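Local atomic coordinates of 402AA LONG hypothetical molybdopterin biosynthesis MOEA protein (Pyrococcus horikoshii, PDB entry 1UZ5), a protein that probably catalyses the insertion of molybdenum from molybdate into adenylyl-molybdopterin, with release of AMP, in the biosynthesis of the molybdenum cofactor. Residues A184-G189 with I224-A229; S235-I240 with A265-E270. One frame throughout, in Å; residues are numbered along the deposited sequence.

Contact 1 of 2, residues A184-G189 with I224-A229. With SO4 (sulfate ion), chain D.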
ATOM      1  N   ALA A 184      -7.112  19.236  -3.109  1.00 29.94           N
ATOM      2  CA  ALA A 184      -6.725  20.641  -3.017  1.00 26.20           C
ATOM      3  C   ALA A 184      -6.795  21.023  -1.540  1.00 27.92           C
ATOM      4  O   ALA A 184      -7.837  20.856  -0.896  1.00 22.92           O
ATOM      5  CB  ALA A 184      -7.681  21.506  -3.835  1.00 23.89           C
ATOM      6  N   VAL A 185      -5.683  21.528  -1.012  1.00 27.32           N
ATOM      7  CA  VAL A 185      -5.599  21.900   0.396  1.00 28.59           C
ATOM      8  C   VAL A 185      -5.486  23.401   0.617  1.00 24.40           C
ATOM      9  O   VAL A 185      -4.704  24.079  -0.051  1.00 22.87           O
ATOM     10  CB  VAL A 185      -4.393  21.220   1.066  1.00 27.36           C
ATOM     11  CG1 VAL A 185      -4.292  21.660   2.529  1.00 22.95           C
ATOM     12  CG2 VAL A 185      -4.531  19.702   0.961  1.00 21.21           C
ATOM     13  N   ILE A 186      -6.273  23.900   1.569  1.00 23.64           N
ATOM     14  CA  ILE A 186      -6.291  25.319   1.914  1.00 28.33           C
ATOM     15  C   ILE A 186      -6.097  25.540   3.420  1.00 20.64           C
ATOM     16  O   ILE A 186      -6.643  24.799   4.234  1.00 26.21           O
ATOM     17  CB  ILE A 186      -7.644  25.966   1.514  1.00 26.80           C
ATOM     18  CG1 ILE A 186      -7.789  25.976  -0.008  1.00 22.86           C
ATOM     19  CG2 ILE A 186      -7.743  27.388   2.085  1.00 32.84           C
ATOM     20  CD1 ILE A 186      -9.206  26.287  -0.486  1.00 22.32           C
ATOM     21  N   SER A 187      -5.307  26.552   3.778  1.00 25.21           N
ATOM     22  CA  SER A 187      -5.095  26.909   5.187  1.00 27.82           C
ATOM     23  C   SER A 187      -5.771  28.267   5.404  1.00 26.37           C
ATOM     24  O   SER A 187      -5.546  29.202   4.635  1.00 26.15           O
ATOM     25  CB  SER A 187      -3.601  27.017   5.513  1.00 24.54           C
ATOM     26  OG  SER A 187      -2.996  25.734   5.555  1.00 32.06           O
ATOM     27  N   THR A 188      -6.604  28.377   6.434  1.00 24.27           N
ATOM     28  CA  THR A 188      -7.301  29.640   6.693  1.00 34.09           C
ATOM     29  C   THR A 188      -6.951  30.256   8.045  1.00 32.26           C
ATOM     30  O   THR A 188      -6.888  29.564   9.061  1.00 31.49           O
ATOM     31  CB  THR A 188      -8.835  29.465   6.632  1.00 31.37           C
ATOM     32  OG1 THR A 188      -9.261  28.585   7.678  1.00 44.66           O
ATOM     33  CG2 THR A 188      -9.253  28.887   5.290  1.00 29.83           C
ATOM     34  N   GLY A 189      -6.733  31.566   8.042  1.00 37.08           N
ATOM     35  CA  GLY A 189      -6.396  32.274   9.265  1.00 36.60           C
ATOM     36  C   GLY A 189      -5.688  33.576   8.952  1.00 37.44           C
ATOM     37  O   GLY A 189      -4.771  33.608   8.126  1.00 31.02           O
ATOM     38  N   ILE A 224      -2.282  19.036  -3.334  1.00 28.53           N
ATOM     39  CA  ILE A 224      -1.978  20.282  -4.023  1.00 25.97           C
ATOM     40  C   ILE A 224      -2.284  21.439  -3.070  1.00 32.25           C
ATOM     41  O   ILE A 224      -3.442  21.681  -2.728  1.00 27.55           O
ATOM     42  CB  ILE A 224      -2.823  20.424  -5.296  1.00 27.99           C
ATOM     43  CG1 ILE A 224      -2.579  19.213  -6.207  1.00 32.94           C
ATOM     44  CG2 ILE A 224      -2.455  21.719  -6.026  1.00 24.74           C
ATOM     45  CD1 ILE A 224      -3.509  19.141  -7.403  1.00 33.68           C
ATOM     46  N   PHE A 225      -1.244  22.143  -2.638  1.00 27.17           N
ATOM     47  CA  PHE A 225      -1.419  23.257  -1.711  1.00 32.27           C
ATOM     48  C   PHE A 225      -1.887  24.512  -2.436  1.00 24.27           C
ATOM     49  O   PHE A 225      -1.139  25.116  -3.204  1.00 27.87           O
ATOM     50  CB  PHE A 225      -0.113  23.533  -0.958  1.00 32.54           C
ATOM     51  CG  PHE A 225      -0.262  24.512   0.178  1.00 35.99           C
ATOM     52  CD1 PHE A 225      -1.350  24.431   1.045  1.00 28.35           C
ATOM     53  CD2 PHE A 225       0.688  25.507   0.386  1.00 35.42           C
ATOM     54  CE1 PHE A 225      -1.495  25.331   2.107  1.00 34.13           C
ATOM     55  CE2 PHE A 225       0.555  26.412   1.443  1.00 45.24           C
ATOM     56  CZ  PHE A 225      -0.540  26.321   2.305  1.00 36.94           C
ATOM     57  N   MET A 226      -3.134  24.892  -2.186  1.00 27.56           N
ATOM     58  CA  MET A 226      -3.730  26.071  -2.808  1.00 31.34           C
ATOM     59  C   MET A 226      -3.242  27.372  -2.179  1.00 35.26           C
ATOM     60  O   MET A 226      -3.356  28.440  -2.777  1.00 40.62           O
ATOM     61  CB  MET A 226      -5.251  26.002  -2.696  1.00 27.42           C
ATOM     62  CG  MET A 226      -5.860  24.778  -3.357  1.00 31.15           C
ATOM     63  SD  MET A 226      -5.308  24.638  -5.060  1.00 39.64           S
ATOM     64  CE  MET A 226      -6.040  26.124  -5.772  1.00 36.31           C
ATOM     65  N   GLY A 227      -2.706  27.285  -0.968  1.00 36.36           N
ATOM     66  CA  GLY A 227      -2.225  28.481  -0.303  1.00 31.09           C
ATOM     67  C   GLY A 227      -3.015  28.860   0.939  1.00 25.92           C
ATOM     68  O   GLY A 227      -3.832  28.089   1.445  1.00 30.63           O
ATOM     69  N   VAL A 228      -2.770  30.070   1.424  1.00 31.21           N
ATOM     70  CA  VAL A 228      -3.421  30.576   2.623  1.00 30.97           C
ATOM     71  C   VAL A 228      -4.566  31.540   2.327  1.00 29.25           C
ATOM     72  O   VAL A 228      -4.416  32.466   1.541  1.00 28.60           O
ATOM     73  CB  VAL A 228      -2.385  31.308   3.515  1.00 30.83           C
ATOM     74  CG1 VAL A 228      -3.076  31.946   4.716  1.00 33.55           C
ATOM     75  CG2 VAL A 228      -1.312  30.329   3.967  1.00 33.16           C
ATOM     76  N   ALA A 229      -5.706  31.330   2.973  1.00 31.23           N
ATOM     77  CA  ALA A 229      -6.852  32.215   2.788  1.00 33.95           C
ATOM     78  C   ALA A 229      -7.116  33.056   4.046  1.00 41.18           C
ATOM     79  O   ALA A 229      -7.098  32.538   5.165  1.00 38.35           O
ATOM     80  CB  ALA A 229      -8.093  31.402   2.455  1.00 38.16           C
TER
HETATM   81  S   SO4 D1405       2.607  21.502  -3.103  1.00 40.05           S
HETATM   82  O1  SO4 D1405       2.209  20.129  -2.357  1.00 34.04           O
HETATM   83  O2  SO4 D1405       1.427  21.860  -3.871  1.00 35.29           O
HETATM   84  O3  SO4 D1405       2.945  22.409  -2.217  1.00 49.26           O
HETATM   85  O4  SO4 D1405       3.648  21.101  -4.008  1.00 48.79           O
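Ile-186 lies over Met-226, its CG1 coming to 3.7 Å from Met-226 CB, while its other branch, CG2, rests 4.0 Å from the CB of Ala-229. Met-226 then leans along the neighbouring strand: chi1 of -59° sets its CG 3.8 Å from Ala-184 CB, and the bends further out lead the end of the chain away. An alanine in place of Ile-186 would probably open a gap between Met-226 and Ala-229 and leave Leu-239 and Ile-240, which pack on it from helix 233-246, short of a partner. On the other side of the sheet Phe-225 reaches across to the neighbouring strand and forward along it, CG anti to its backbone N (chi1 -170°), and sets CE1 3.8 Å from the OG of Ser-187, which lies at the ring edge and is hydrogen-bonded to Asp-206. These are parallel strands of an alpha/beta sheet, joined by a beta-alpha-beta crossover through helix 208-219, with 222-229 the outermost strand. Their pairing is interrupted by a beta bulge: Met-226 and Gly-227 both stand opposite Ile-186. Regular bonding flanks it, with Met-226 N to Val-185 O at 2.8 Å and Ala-229 N to Ser-187 O at 2.7 Å. The bulge brings Gly-227 N 3.7 Å above the centre of the Phe-225 ring. Phe-225 N points off the sheet edge to O2 of a sulfate, 3.0 Å away, which Arg-210 also binds.

Contact 2 of 2, residues S235-I240 with A265-E270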
ATOM      1  N   SER A 235     -11.802  36.374   0.213  1.00 51.58           N
ATOM      2  CA  SER A 235     -10.580  35.581   0.159  1.00 49.85           C
ATOM      3  C   SER A 235     -10.856  34.079   0.135  1.00 45.81           C
ATOM      4  O   SER A 235     -10.345  33.359  -0.719  1.00 42.28           O
ATOM      5  CB  SER A 235      -9.685  35.911   1.358  1.00 54.26           C
ATOM      6  OG  SER A 235      -8.473  35.176   1.311  1.00 50.89           O
ATOM      7  N   LEU A 236     -11.671  33.614   1.073  1.00 41.40           N
ATOM      8  CA  LEU A 236     -11.991  32.200   1.164  1.00 45.17           C
ATOM      9  C   LEU A 236     -12.790  31.669  -0.033  1.00 49.39           C
ATOM     10  O   LEU A 236     -12.479  30.599  -0.562  1.00 43.94           O
ATOM     11  CB  LEU A 236     -12.744  31.926   2.466  1.00 36.59           C
ATOM     12  CG  LEU A 236     -12.965  30.458   2.816  1.00 50.83           C
ATOM     13  CD1 LEU A 236     -11.633  29.726   2.828  1.00 47.04           C
ATOM     14  CD2 LEU A 236     -13.639  30.357   4.167  1.00 51.46           C
ATOM     15  N   LYS A 237     -13.806  32.410  -0.467  1.00 43.59           N
ATOM     16  CA  LYS A 237     -14.623  31.968  -1.596  1.00 40.24           C
ATOM     17  C   LYS A 237     -13.802  31.821  -2.873  1.00 42.25           C
ATOM     18  O   LYS A 237     -13.957  30.847  -3.610  1.00 37.52           O
ATOM     19  CB  LYS A 237     -15.777  32.942  -1.856  1.00 41.32           C
ATOM     20  CG  LYS A 237     -16.806  32.399  -2.847  1.00 50.54           C
ATOM     21  CD  LYS A 237     -17.893  33.411  -3.186  1.00 63.09           C
ATOM     22  CE  LYS A 237     -17.348  34.549  -4.038  1.00 73.56           C
ATOM     23  NZ  LYS A 237     -18.426  35.473  -4.499  1.00 79.02           N
ATOM     24  N   ALA A 238     -12.930  32.789  -3.129  1.00 35.05           N
ATOM     25  CA  ALA A 238     -12.088  32.770  -4.319  1.00 41.47           C
ATOM     26  C   ALA A 238     -11.147  31.568  -4.344  1.00 46.95           C
ATOM     27  O   ALA A 238     -10.951  30.942  -5.389  1.00 40.21           O
ATOM     28  CB  ALA A 238     -11.280  34.052  -4.400  1.00 39.96           C
ATOM     29  N   LEU A 239     -10.564  31.252  -3.191  1.00 37.19           N
ATOM     30  CA  LEU A 239      -9.631  30.137  -3.101  1.00 37.28           C
ATOM     31  C   LEU A 239     -10.347  28.793  -3.179  1.00 37.91           C
ATOM     32  O   LEU A 239      -9.855  27.863  -3.813  1.00 38.88           O
ATOM     33  CB  LEU A 239      -8.812  30.238  -1.810  1.00 38.41           C
ATOM     34  CG  LEU A 239      -7.480  29.483  -1.785  1.00 45.02           C
ATOM     35  CD1 LEU A 239      -6.672  29.820  -3.033  1.00 36.29           C
ATOM     36  CD2 LEU A 239      -6.703  29.859  -0.525  1.00 40.18           C
ATOM     37  N   ILE A 240     -11.505  28.686  -2.533  1.00 35.23           N
ATOM     38  CA  ILE A 240     -12.267  27.448  -2.574  1.00 36.47           C
ATOM     39  C   ILE A 240     -12.697  27.165  -4.013  1.00 47.22           C
ATOM     40  O   ILE A 240     -12.708  26.015  -4.453  1.00 33.26           O
ATOM     41  CB  ILE A 240     -13.517  27.517  -1.677  1.00 31.42           C
ATOM     42  CG1 ILE A 240     -13.096  27.502  -0.204  1.00 36.54           C
ATOM     43  CG2 ILE A 240     -14.439  26.345  -1.971  1.00 37.34           C
ATOM     44  CD1 ILE A 240     -14.256  27.525   0.772  1.00 36.18           C
ATOM     45  N   ALA A 265     -18.425  27.571   6.555  1.00 37.62           N
ATOM     46  CA  ALA A 265     -19.664  26.838   6.353  1.00 37.17           C
ATOM     47  C   ALA A 265     -20.588  27.637   5.446  1.00 42.13           C
ATOM     48  O   ALA A 265     -21.235  27.079   4.558  1.00 40.83           O
ATOM     49  CB  ALA A 265     -20.340  26.570   7.688  1.00 44.84           C
ATOM     50  N   SER A 266     -20.632  28.949   5.659  1.00 43.51           N
ATOM     51  CA  SER A 266     -21.489  29.819   4.863  1.00 46.94           C
ATOM     52  C   SER A 266     -20.994  29.914   3.426  1.00 47.03           C
ATOM     53  O   SER A 266     -21.792  30.019   2.492  1.00 42.66           O
ATOM     54  CB  SER A 266     -21.554  31.221   5.481  1.00 48.16           C
ATOM     55  OG  SER A 266     -20.326  31.909   5.333  1.00 47.08           O
ATOM     56  N   VAL A 267     -19.678  29.882   3.245  1.00 40.37           N
ATOM     57  CA  VAL A 267     -19.116  29.950   1.903  1.00 43.32           C
ATOM     58  C   VAL A 267     -19.435  28.662   1.149  1.00 38.04           C
ATOM     59  O   VAL A 267     -19.806  28.690  -0.022  1.00 41.61           O
ATOM     60  CB  VAL A 267     -17.590  30.156   1.944  1.00 45.21           C
ATOM     61  CG1 VAL A 267     -17.014  30.065   0.536  1.00 43.67           C
ATOM     62  CG2 VAL A 267     -17.274  31.514   2.551  1.00 42.69           C
ATOM     63  N   ILE A 268     -19.295  27.534   1.834  1.00 38.73           N
ATOM     64  CA  ILE A 268     -19.581  26.239   1.231  1.00 45.10           C
ATOM     65  C   ILE A 268     -21.074  26.143   0.930  1.00 47.80           C
ATOM     66  O   ILE A 268     -21.480  25.616  -0.108  1.00 42.94           O
ATOM     67  CB  ILE A 268     -19.175  25.088   2.181  1.00 32.63           C
ATOM     68  CG1 ILE A 268     -17.655  25.094   2.377  1.00 33.73           C
ATOM     69  CG2 ILE A 268     -19.643  23.753   1.624  1.00 41.01           C
ATOM     70  CD1 ILE A 268     -17.164  24.108   3.416  1.00 37.61           C
ATOM     71  N   GLU A 269     -21.884  26.669   1.843  1.00 51.67           N
ATOM     72  CA  GLU A 269     -23.334  26.650   1.695  1.00 47.08           C
ATOM     73  C   GLU A 269     -23.790  27.392   0.443  1.00 47.03           C
ATOM     74  O   GLU A 269     -24.743  26.977  -0.220  1.00 52.30           O
ATOM     75  CB  GLU A 269     -23.996  27.275   2.928  1.00 58.14           C
ATOM     76  CG  GLU A 269     -25.508  27.179   2.926  1.00 66.85           C
ATOM     77  CD  GLU A 269     -25.996  25.747   3.002  1.00 74.55           C
ATOM     78  OE1 GLU A 269     -25.793  25.106   4.055  1.00 83.43           O
ATOM     79  OE2 GLU A 269     -26.576  25.261   2.008  1.00 83.56           O
ATOM     80  N   GLU A 270     -23.111  28.486   0.113  1.00 42.55           N
ATOM     81  CA  GLU A 270     -23.480  29.266  -1.061  1.00 46.65           C
ATOM     82  C   GLU A 270     -22.862  28.769  -2.362  1.00 49.79           C
ATOM     83  O   GLU A 270     -23.334  29.116  -3.446  1.00 47.32           O
ATOM     84  CB  GLU A 270     -23.128  30.741  -0.850  1.00 55.91           C
ATOM     85  CG  GLU A 270     -21.656  31.028  -0.653  1.00 66.41           C
ATOM     86  CD  GLU A 270     -21.397  32.498  -0.373  1.00 70.92           C
ATOM     87  OE1 GLU A 270     -21.898  33.004   0.655  1.00 69.33           O
ATOM     88  OE2 GLU A 270     -20.697  33.147  -1.179  1.00 75.13           O
TER
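The carboxylate of Glu-270, the one flat group that helix 265-270 brings to this contact, meets helix 235-240 through a single oxygen: OE2 comes to 3.5 Å from CD of Lys-237, and nothing of that helix stacks on either of its faces. The two side chains cross at about a right angle. A bend at chi3 of the lysine (70°) leaves its NZ 4.6 Å from Glu-270 OE2, too far for a salt bridge, although the opposite charges probably still attract; Lys-233 offers that oxygen a long, weak ion pair. Beneath this polar pair the contact is aliphatic and turns on Val-267, which points toward the other helix. With chi1 at 174°, CG1 of Val-267 swings away from its own backbone N and fits against the backbone of the other helix, 3.7 Å from Lys-237 CA, and also meets Ile-240 CD1 at 3.8 Å. The second methyl, Val-267 CG2, reaches CD2 of Leu-236 at 4.1 Å. Leu-236, Lys-237 and Ile-240 thus line one side of a small branched side chain, and the CA atoms of Lys-237 and Val-267 come within 6.0 Å. The axes of the two short helical segments pass 9.9 Å apart at 49°, and Ile-268 adds a looser touch on Ile-240. Both helices pack on the same sheet of the probable molybdopterin-binding domain: Leu-236 and Ile-240 lean on strand 182-188, Ile-240 also touches Ile-292, and Ala-265 and Ile-268 settle on Ile-288 of strand 288-292.

How the contacts relate
Contact 1 is built within the sheet and contact 2 within the layer of helices over it, their centres about 12 Å apart. Strand 222-229 runs directly into helix 233-246, so the chain passes from one contact to the next, and the two touch: Thr-188 CG2 lies 3.5 Å from Leu-236 CD1, and Leu-239 packs on Ala-229. Backbone hydrogen bonds carry contact 1, whose inner strand is buried while its partner, at the sheet edge, is for the most part partly exposed and meets a sulfate. Contact 2 relies on side-chain packing, with no backbone bonds between its segments, and has a buried aliphatic centre toward the sheet and a charged pair at the outside.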